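Local coordinates for SusD/RagB family nutrient-binding outer membrane lipoprotein (Bacteroides vulgatus, PDB 4F7A), which probably binds glycans, such as mucin O-glycans, at the outer membrane as a SusD-like lipoprotein of a nutrient uptake system, at residues T387-Y392 against K398-L403; R278-Y283 against E293-V298. All blocks are in the same frame, centred on the assembly; numbering follows the deposited sequence. Where two conformers were deposited one is given.

Contact 1: T387-Y392 against K398-L403; sequences TDYINY and KDMKAL
Two aspartates, D388 and D399, one from each arm, use side-chain oxygens to receive backbone N-H groups across a single antiparallel bridge. The bridge is a hydrogen-bonded pair of Y389 and M400, bringing together two extended loop pieces of the long excursion between helices 356-371 and 416-431 of this SusD-like fold. Y389 N gives to M400 O at 2.8 Å, and M400 N returns to Y389 O over the same length. Beyond the pair at one end, A402 N meets D388 OD1 at 2.8 Å almost in line (N-H...O 175°), on the anti side, clearly tilted out of the carboxylate plane. In one of its two deposited conformers, K401 NZ meets the same D388 OD1 at 3.0 Å; two bends in its chain (chi2 78°, chi4 72°) bring the ammonium round to the syn lone pair. The A402 amide is probably the steadier partner. At the other end, N391 N lies nearly on the extension of the C-O bond of D399 OD1, at 2.9 Å, and that oxygen also receives a water. Between these ends, the methyl CE of selenomethionine M400 lies 3.8 Å from Y389 CD2, coming obliquely to the ring, while K398 O sits near the ring plane at its edge. Y389 is the one buried residue of the contact, its ring also resting on P299 and A265. Its polar end is tied into a network in which Y315 meets the hydroxyl and Y312 meets the N391 amide; within the arm itself, Y389 OH donates to N391 OD1 at 2.6 Å.

Contact 2: R278-Y283 against E293-V298; sequences RISIYY and EEYLGV
Y295 stretches out from the loop 293-298 to lie against I279 and S280 of the short helix 279-282, and Y283 next in the chain. Ahead of it in the chain, E294 is turned to other neighbours, its backbone pairing with A286 and its OE1 bonding to H291. At Y295 the side chain leaves the loop with CG anti to the carbonyl carbon (chi1 -69°), which directs the ring at the helix. I279 lies over one face: its CG1 stands 3.8 Å from the ring centroid and 13° off the normal, a CH-pi contact, and its CD1 comes to 3.6 Å from Y295 CG near the root of the ring. Further out, the edge carbon Y295 CE2 approaches Y283 O at 3.6 Å near the ring plane, and Y295 CD2 passes 4.3 Å from Y283 CB. The ring ends with Y295 OH close against S280 CB, at 3.1 Å, a tight van der Waals approach. An alanine in place of Y295 would remove the whole ring and would probably leave I279 without its aromatic partner and open a gap between loop and helix. After Y295 the chain moves off, bound by the loop at S316 through L296 N, and by strand 262-263 and helix 265-273 through V298 backbone bonds to M263 and A265. An aliphatic side chain laid over an aromatic face, with a backbone carbonyl at the ring edge, here joins a loop to a helix by a single tyrosine within the mainly helical, TPR-like fold of the SusD family.

Overall arrangement
Both contacts lie on the same side of the chain's centre, about 15 Å apart between centres, and neither belongs to the deep core. Contact 1 is at the surface and joins two arms of one loop mainly through polar bonds, charge and backbone pairing. Contact 2 is partly buried, joins a loop to a short helix, and relies on apolar and aromatic touching instead. Helix 265-273 is common ground: T387, Y389 and A402 of contact 1 touch it, as do I279 and Y283 of contact 2. The two also meet directly, with Y389 CE1 3.2 Å from G297 O and Y392 packing on L296.

Contact 1: T387-Y392 against K398-L403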
ATOM      1  N   THR A 387       8.078 -16.607  15.239  1.00 12.50           N
ATOM      2  CA  THR A 387       8.294 -18.029  15.231  1.00 11.38           C
ATOM      3  C   THR A 387       8.769 -18.533  13.870  1.00 11.01           C
ATOM      4  O   THR A 387       8.588 -17.883  12.839  1.00 11.84           O
ATOM      5  CB  THR A 387       7.002 -18.768  15.670  1.00 10.75           C
ATOM      6  OG1 THR A 387       5.898 -18.299  14.887  1.00 12.51           O
ATOM      7  CG2 THR A 387       6.712 -18.520  17.166  1.00 14.43           C
ATOM      8  N   ASP A 388       9.395 -19.703  13.892  1.00 12.50           N
ATOM      9  CA  ASP A 388       9.918 -20.343  12.705  1.00 13.04           C
ATOM     10  C   ASP A 388       8.778 -20.852  11.840  1.00 15.34           C
ATOM     11  O   ASP A 388       7.659 -21.116  12.327  1.00 13.93           O
ATOM     12  CB  ASP A 388      10.805 -21.524  13.105  1.00 17.46           C
ATOM     13  CG  ASP A 388      12.029 -21.098  13.880  1.00 19.04           C
ATOM     14  OD1 ASP A 388      12.509 -19.931  13.727  1.00 13.76           O
ATOM     15  OD2 ASP A 388      12.541 -21.939  14.629  1.00 18.40           O
ATOM     16  N   TYR A 389       9.050 -20.962  10.552  1.00 12.64           N
ATOM     17  CA  TYR A 389       8.113 -21.592   9.622  1.00 13.14           C
ATOM     18  C   TYR A 389       8.458 -23.080   9.559  1.00 13.41           C
ATOM     19  O   TYR A 389       9.622 -23.453   9.333  1.00 15.22           O
ATOM     20  CB  TYR A 389       8.152 -20.975   8.229  1.00 13.54           C
ATOM     21  CG  TYR A 389       7.286 -21.780   7.312  1.00 15.75           C
ATOM     22  CD1 TYR A 389       5.902 -21.704   7.404  1.00 12.64           C
ATOM     23  CD2 TYR A 389       7.837 -22.721   6.461  1.00 13.73           C
ATOM     24  CE1 TYR A 389       5.101 -22.498   6.631  1.00 10.08           C
ATOM     25  CE2 TYR A 389       7.040 -23.543   5.685  1.00 18.87           C
ATOM     26  CZ  TYR A 389       5.669 -23.417   5.766  1.00 15.91           C
ATOM     27  OH  TYR A 389       4.862 -24.221   5.012  1.00 14.76           O
ATOM     28  N   ILE A 390       7.443 -23.925   9.784  1.00 12.91           N
ATOM     29  CA  ILE A 390       7.566 -25.370   9.684  1.00 13.86           C
ATOM     30  C   ILE A 390       6.611 -25.831   8.588  1.00 15.40           C
ATOM     31  O   ILE A 390       5.416 -25.492   8.609  1.00 13.73           O
ATOM     32  CB  ILE A 390       7.184 -26.075  10.982  1.00 14.93           C
ATOM     33  CG1 ILE A 390       7.971 -25.523  12.174  1.00 21.98           C
ATOM     34  CG2 ILE A 390       7.397 -27.624  10.826  1.00 17.46           C
ATOM     35  CD1 ILE A 390       9.451 -25.707  12.052  1.00 23.16           C
ATOM     36  N   ASN A 391       7.120 -26.599   7.626  1.00 15.00           N
ATOM     37  CA  ASN A 391       6.302 -27.009   6.500  1.00 14.94           C
ATOM     38  C   ASN A 391       5.453 -28.270   6.838  1.00 17.20           C
ATOM     39  O   ASN A 391       5.862 -29.408   6.587  1.00 18.86           O
ATOM     40  CB  ASN A 391       7.172 -27.232   5.263  1.00 14.98           C
ATOM     41  CG  ASN A 391       6.358 -27.261   3.995  1.00 14.58           C
ATOM     42  OD1 ASN A 391       5.783 -26.263   3.619  1.00 15.51           O
ATOM     43  ND2 ASN A 391       6.311 -28.402   3.336  1.00 13.54           N
ATOM     44  N   TYR A 392       4.270 -28.050   7.406  1.00 16.56           N
ATOM     45  CA  TYR A 392       3.388 -29.157   7.794  1.00 17.53           C
ATOM     46  C   TYR A 392       2.666 -29.742   6.593  1.00 20.22           C
ATOM     47  O   TYR A 392       2.218 -30.892   6.629  1.00 21.28           O
ATOM     48  CB  TYR A 392       2.405 -28.710   8.874  1.00 17.49           C
ATOM     49  CG  TYR A 392       3.081 -28.447  10.208  1.00 15.89           C
ATOM     50  CD1 TYR A 392       3.775 -29.456  10.867  1.00 22.13           C
ATOM     51  CD2 TYR A 392       3.049 -27.194  10.791  1.00 20.85           C
ATOM     52  CE1 TYR A 392       4.397 -29.235  12.094  1.00 22.52           C
ATOM     53  CE2 TYR A 392       3.674 -26.957  12.009  1.00 18.12           C
ATOM     54  CZ  TYR A 392       4.342 -27.973  12.648  1.00 26.26           C
ATOM     55  OH  TYR A 392       4.938 -27.728  13.847  1.00 24.55           O
ATOM     56  N   LYS A 398      10.043 -26.277   2.373  1.00 14.48           N
ATOM     57  CA  LYS A 398      11.049 -26.455   3.428  0.50 16.12           C
ATOM     58  C   LYS A 398      10.723 -25.589   4.627  1.00 14.12           C
ATOM     59  O   LYS A 398      10.021 -24.584   4.511  1.00 15.53           O
ATOM     60  CB  LYS A 398      12.465 -26.116   2.918  0.50 17.39           C
ATOM     61  CG  LYS A 398      13.188 -27.310   2.262  0.50 20.75           C
ATOM     62  CD  LYS A 398      13.023 -27.343   0.768  0.50 25.64           C
ATOM     63  CE  LYS A 398      13.170 -28.763   0.209  0.50 25.13           C
ATOM     64  NZ  LYS A 398      12.808 -28.803  -1.237  0.50 25.04           N
ATOM     65  N   ASP A 399      11.247 -26.000   5.777  1.00 13.83           N
ATOM     66  CA  ASP A 399      11.205 -25.208   6.978  1.00 14.04           C
ATOM     67  C   ASP A 399      12.064 -23.950   6.788  1.00 14.38           C
ATOM     68  O   ASP A 399      13.003 -23.934   5.995  1.00 13.27           O
ATOM     69  CB  ASP A 399      11.771 -26.005   8.174  1.00 12.67           C
ATOM     70  CG  ASP A 399      10.983 -27.275   8.474  1.00 18.45           C
ATOM     71  OD1 ASP A 399       9.845 -27.437   7.977  1.00 16.56           O
ATOM     72  OD2 ASP A 399      11.513 -28.127   9.222  1.00 17.06           O
HETATM   73  N   MSE A 400      11.740 -22.893   7.522  1.00 14.33           N
HETATM   74  CA  MSE A 400      12.560 -21.671   7.463  1.00 14.43           C
HETATM   75  C   MSE A 400      12.669 -21.062   8.865  1.00 13.98           C
HETATM   76  O   MSE A 400      11.650 -20.798   9.549  1.00 13.86           O
HETATM   77  CB  MSE A 400      11.958 -20.639   6.489  1.00 13.25           C
HETATM   78  CG  MSE A 400      11.745 -21.133   5.076  1.00 15.97           C
HETATM   79 SE   MSE A 400      10.993 -19.766   3.918  0.75  9.79          SE
HETATM   80  CE  MSE A 400       9.230 -19.574   4.770  1.00 11.77           C
ATOM     81  N   LYS A 401      13.906 -20.795   9.271  1.00 12.42           N
ATOM     82  CA  LYS A 401      14.173 -20.123  10.521  0.50 10.72           C
ATOM     83  C   LYS A 401      13.668 -18.675  10.453  1.00 11.96           C
ATOM     84  O   LYS A 401      13.871 -17.973   9.441  1.00 12.72           O
ATOM     85  CB  LYS A 401      15.686 -20.142  10.795  0.50 11.69           C
ATOM     86  CG  LYS A 401      16.076 -19.680  12.168  0.50 13.14           C
ATOM     87  CD  LYS A 401      15.817 -20.789  13.182  0.50 13.08           C
ATOM     88  CE  LYS A 401      16.125 -20.366  14.610  0.50 13.11           C
ATOM     89  NZ  LYS A 401      15.116 -19.395  15.138  0.50 12.51           N
ATOM     90  N   ALA A 402      13.023 -18.211  11.524  1.00 11.00           N
ATOM     91  CA  ALA A 402      12.497 -16.827  11.557  1.00 12.61           C
ATOM     92  C   ALA A 402      13.616 -15.843  11.309  1.00 13.98           C
ATOM     93  O   ALA A 402      14.672 -15.873  11.974  1.00 11.93           O
ATOM     94  CB  ALA A 402      11.815 -16.499  12.892  1.00 11.64           C
ATOM     95  N   LEU A 403      13.407 -14.976  10.338  1.00 13.26           N
ATOM     96  CA  LEU A 403      14.385 -13.930  10.066  1.00 14.05           C
ATOM     97  C   LEU A 403      14.255 -12.732  11.007  1.00 14.93           C
ATOM     98  O   LEU A 403      15.224 -12.015  11.239  1.00 13.10           O
ATOM     99  CB  LEU A 403      14.252 -13.442   8.640  1.00 12.75           C
ATOM    100  CG  LEU A 403      14.444 -14.449   7.513  1.00 15.30           C
ATOM    101  CD1 LEU A 403      14.419 -13.678   6.191  1.00 12.42           C
ATOM    102  CD2 LEU A 403      15.756 -15.256   7.670  1.00 13.22           C
TER
HETATM  103  O   HOH W   1       9.031 -30.121   7.569  1.00 26.18           O

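Contact 2: R278-Y283 against E293-V298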
ATOM      1  N   ARG A 278      -4.267  -9.223  17.334  1.00 11.11           N
ATOM      2  CA  ARG A 278      -4.881  -9.020  16.030  1.00 12.32           C
ATOM      3  C   ARG A 278      -4.917 -10.320  15.190  1.00 16.36           C
ATOM      4  O   ARG A 278      -5.605 -10.371  14.157  1.00 15.17           O
ATOM      5  CB  ARG A 278      -4.161  -7.915  15.264  1.00 10.66           C
ATOM      6  CG  ARG A 278      -4.338  -6.526  15.860  1.00 11.15           C
ATOM      7  CD  ARG A 278      -3.287  -5.538  15.363  1.00 10.03           C
ATOM      8  NE  ARG A 278      -1.942  -5.794  15.885  1.00  8.65           N
ATOM      9  CZ  ARG A 278      -0.931  -4.915  15.804  1.00 10.73           C
ATOM     10  NH1 ARG A 278      -1.101  -3.725  15.233  1.00 11.02           N
ATOM     11  NH2 ARG A 278       0.258  -5.222  16.296  1.00 11.65           N
ATOM     12  N   ILE A 279      -4.179 -11.351  15.610  1.00 14.31           N
ATOM     13  CA  ILE A 279      -4.040 -12.559  14.796  1.00 13.41           C
ATOM     14  C   ILE A 279      -5.418 -13.171  14.416  1.00 13.47           C
ATOM     15  O   ILE A 279      -5.641 -13.529  13.261  1.00 13.27           O
ATOM     16  CB  ILE A 279      -3.085 -13.594  15.461  1.00 14.35           C
ATOM     17  CG1 ILE A 279      -2.644 -14.652  14.437  1.00 14.70           C
ATOM     18  CG2 ILE A 279      -3.706 -14.236  16.691  1.00 11.40           C
ATOM     19  CD1 ILE A 279      -1.471 -15.562  14.900  1.00 13.56           C
ATOM     20  N   SER A 280      -6.338 -13.265  15.372  1.00 13.33           N
ATOM     21  CA  SER A 280      -7.630 -13.937  15.131  1.00 13.86           C
ATOM     22  C   SER A 280      -8.634 -12.977  14.490  1.00 14.44           C
ATOM     23  O   SER A 280      -9.678 -13.389  14.008  1.00 12.47           O
ATOM     24  CB  SER A 280      -8.234 -14.507  16.423  1.00 16.55           C
ATOM     25  OG  SER A 280      -8.656 -13.498  17.325  1.00 19.32           O
ATOM     26  N   ILE A 281      -8.301 -11.688  14.501  1.00 11.50           N
ATOM     27  CA  ILE A 281      -9.089 -10.665  13.803  1.00 12.54           C
ATOM     28  C   ILE A 281      -8.775 -10.669  12.309  1.00 13.65           C
ATOM     29  O   ILE A 281      -9.674 -10.637  11.456  1.00 12.09           O
ATOM     30  CB  ILE A 281      -8.846  -9.265  14.389  1.00 12.22           C
ATOM     31  CG1 ILE A 281      -9.232  -9.230  15.874  1.00 16.11           C
ATOM     32  CG2 ILE A 281      -9.665  -8.198  13.595  1.00  8.52           C
ATOM     33  CD1 ILE A 281      -8.780  -7.890  16.612  1.00 14.19           C
ATOM     34  N   TYR A 282      -7.492 -10.776  12.001  1.00 13.68           N
ATOM     35  CA  TYR A 282      -7.043 -10.840  10.620  1.00 13.82           C
ATOM     36  C   TYR A 282      -7.315 -12.193   9.930  1.00 11.76           C
ATOM     37  O   TYR A 282      -7.708 -12.215   8.766  1.00 10.92           O
ATOM     38  CB  TYR A 282      -5.549 -10.571  10.554  1.00 12.04           C
ATOM     39  CG  TYR A 282      -5.055  -9.148  10.842  1.00 11.55           C
ATOM     40  CD1 TYR A 282      -5.846  -8.195  11.478  1.00  9.32           C
ATOM     41  CD2 TYR A 282      -3.735  -8.802  10.561  1.00 10.99           C
ATOM     42  CE1 TYR A 282      -5.372  -6.914  11.740  1.00 12.68           C
ATOM     43  CE2 TYR A 282      -3.247  -7.541  10.849  1.00  9.97           C
ATOM     44  CZ  TYR A 282      -4.075  -6.586  11.416  1.00 12.45           C
ATOM     45  OH  TYR A 282      -3.599  -5.326  11.694  1.00 11.37           O
ATOM     46  N   TYR A 283      -7.041 -13.285  10.631  1.00 11.35           N
ATOM     47  CA  TYR A 283      -7.076 -14.627  10.054  1.00 13.26           C
ATOM     48  C   TYR A 283      -7.817 -15.608  10.962  1.00 14.51           C
ATOM     49  O   TYR A 283      -8.162 -15.297  12.108  1.00 15.29           O
ATOM     50  CB  TYR A 283      -5.658 -15.138   9.793  1.00 14.17           C
ATOM     51  CG  TYR A 283      -4.863 -14.265   8.825  1.00 11.97           C
ATOM     52  CD1 TYR A 283      -4.980 -14.425   7.452  1.00 10.37           C
ATOM     53  CD2 TYR A 283      -4.001 -13.292   9.296  1.00 11.86           C
ATOM     54  CE1 TYR A 283      -4.266 -13.600   6.568  1.00 13.66           C
ATOM     55  CE2 TYR A 283      -3.255 -12.492   8.419  1.00 12.30           C
ATOM     56  CZ  TYR A 283      -3.389 -12.650   7.071  1.00 13.47           C
ATOM     57  OH  TYR A 283      -2.642 -11.852   6.219  1.00 12.22           O
ATOM     58  N   GLU A 293      -5.887 -25.556  15.844  1.00 20.78           N
ATOM     59  CA  GLU A 293      -5.849 -24.378  16.691  1.00 22.05           C
ATOM     60  C   GLU A 293      -4.633 -23.482  16.386  1.00 20.15           C
ATOM     61  O   GLU A 293      -4.386 -22.507  17.085  1.00 23.54           O
ATOM     62  CB  GLU A 293      -5.823 -24.798  18.163  1.00 26.22           C
ATOM     63  CG  GLU A 293      -6.989 -25.686  18.585  1.00 35.69           C
ATOM     64  CD  GLU A 293      -6.895 -26.053  20.053  1.00 49.37           C
ATOM     65  OE1 GLU A 293      -6.910 -25.121  20.886  1.00 56.43           O
ATOM     66  OE2 GLU A 293      -6.792 -27.259  20.373  1.00 52.85           O
ATOM     67  N   GLU A 294      -3.874 -23.805  15.354  1.00 17.13           N
ATOM     68  CA  GLU A 294      -2.681 -23.036  15.004  1.00 17.34           C
ATOM     69  C   GLU A 294      -2.948 -22.118  13.815  1.00 16.47           C
ATOM     70  O   GLU A 294      -3.848 -22.366  12.981  1.00 17.15           O
ATOM     71  CB  GLU A 294      -1.518 -23.980  14.694  1.00 18.90           C
ATOM     72  CG  GLU A 294      -1.059 -24.790  15.904  1.00 24.41           C
ATOM     73  CD  GLU A 294      -0.397 -26.100  15.501  1.00 32.01           C
ATOM     74  OE1 GLU A 294       0.378 -26.094  14.531  1.00 23.20           O
ATOM     75  OE2 GLU A 294      -0.694 -27.140  16.126  1.00 33.32           O
ATOM     76  N   TYR A 295      -2.163 -21.062  13.740  1.00 13.50           N
ATOM     77  CA  TYR A 295      -2.184 -20.179  12.576  1.00 11.69           C
ATOM     78  C   TYR A 295      -1.001 -20.532  11.709  1.00 14.51           C
ATOM     79  O   TYR A 295       0.154 -20.375  12.125  1.00 15.35           O
ATOM     80  CB  TYR A 295      -2.125 -18.717  12.997  1.00 11.47           C
ATOM     81  CG  TYR A 295      -3.403 -18.298  13.695  1.00 12.32           C
ATOM     82  CD1 TYR A 295      -3.600 -18.542  15.045  1.00 15.96           C
ATOM     83  CD2 TYR A 295      -4.433 -17.691  12.979  1.00 14.49           C
ATOM     84  CE1 TYR A 295      -4.809 -18.188  15.681  1.00 16.85           C
ATOM     85  CE2 TYR A 295      -5.629 -17.338  13.592  1.00 16.59           C
ATOM     86  CZ  TYR A 295      -5.803 -17.571  14.936  1.00 20.59           C
ATOM     87  OH  TYR A 295      -6.989 -17.215  15.522  1.00 18.66           O
ATOM     88  N   LEU A 296      -1.281 -20.999  10.502  1.00 13.16           N
ATOM     89  CA  LEU A 296      -0.239 -21.451   9.581  1.00 12.49           C
ATOM     90  C   LEU A 296      -0.279 -20.597   8.326  1.00 13.16           C
ATOM     91  O   LEU A 296      -1.322 -20.472   7.709  1.00 11.74           O
ATOM     92  CB  LEU A 296      -0.448 -22.922   9.208  1.00 14.96           C
ATOM     93  CG  LEU A 296      -0.421 -23.954  10.321  1.00 15.41           C
ATOM     94  CD1 LEU A 296      -0.629 -25.356   9.731  1.00 12.37           C
ATOM     95  CD2 LEU A 296       0.904 -23.893  11.136  1.00 12.69           C
ATOM     96  N   GLY A 297       0.860 -19.990   7.983  1.00 13.55           N
ATOM     97  CA  GLY A 297       1.009 -19.174   6.804  1.00 12.37           C
ATOM     98  C   GLY A 297       1.711 -19.871   5.647  1.00 13.10           C
ATOM     99  O   GLY A 297       2.633 -20.663   5.842  1.00 14.60           O
ATOM    100  N   VAL A 298       1.283 -19.544   4.433  1.00 11.08           N
ATOM    101  CA  VAL A 298       1.841 -20.129   3.239  1.00 12.59           C
ATOM    102  C   VAL A 298       3.200 -19.528   2.902  1.00 12.96           C
ATOM    103  O   VAL A 298       3.326 -18.313   2.768  1.00 13.40           O
ATOM    104  CB  VAL A 298       0.850 -19.940   2.053  1.00 10.94           C
ATOM    105  CG1 VAL A 298       1.390 -20.575   0.768  1.00 13.00           C
ATOM    106  CG2 VAL A 298      -0.549 -20.533   2.451  1.00 12.68           C
TER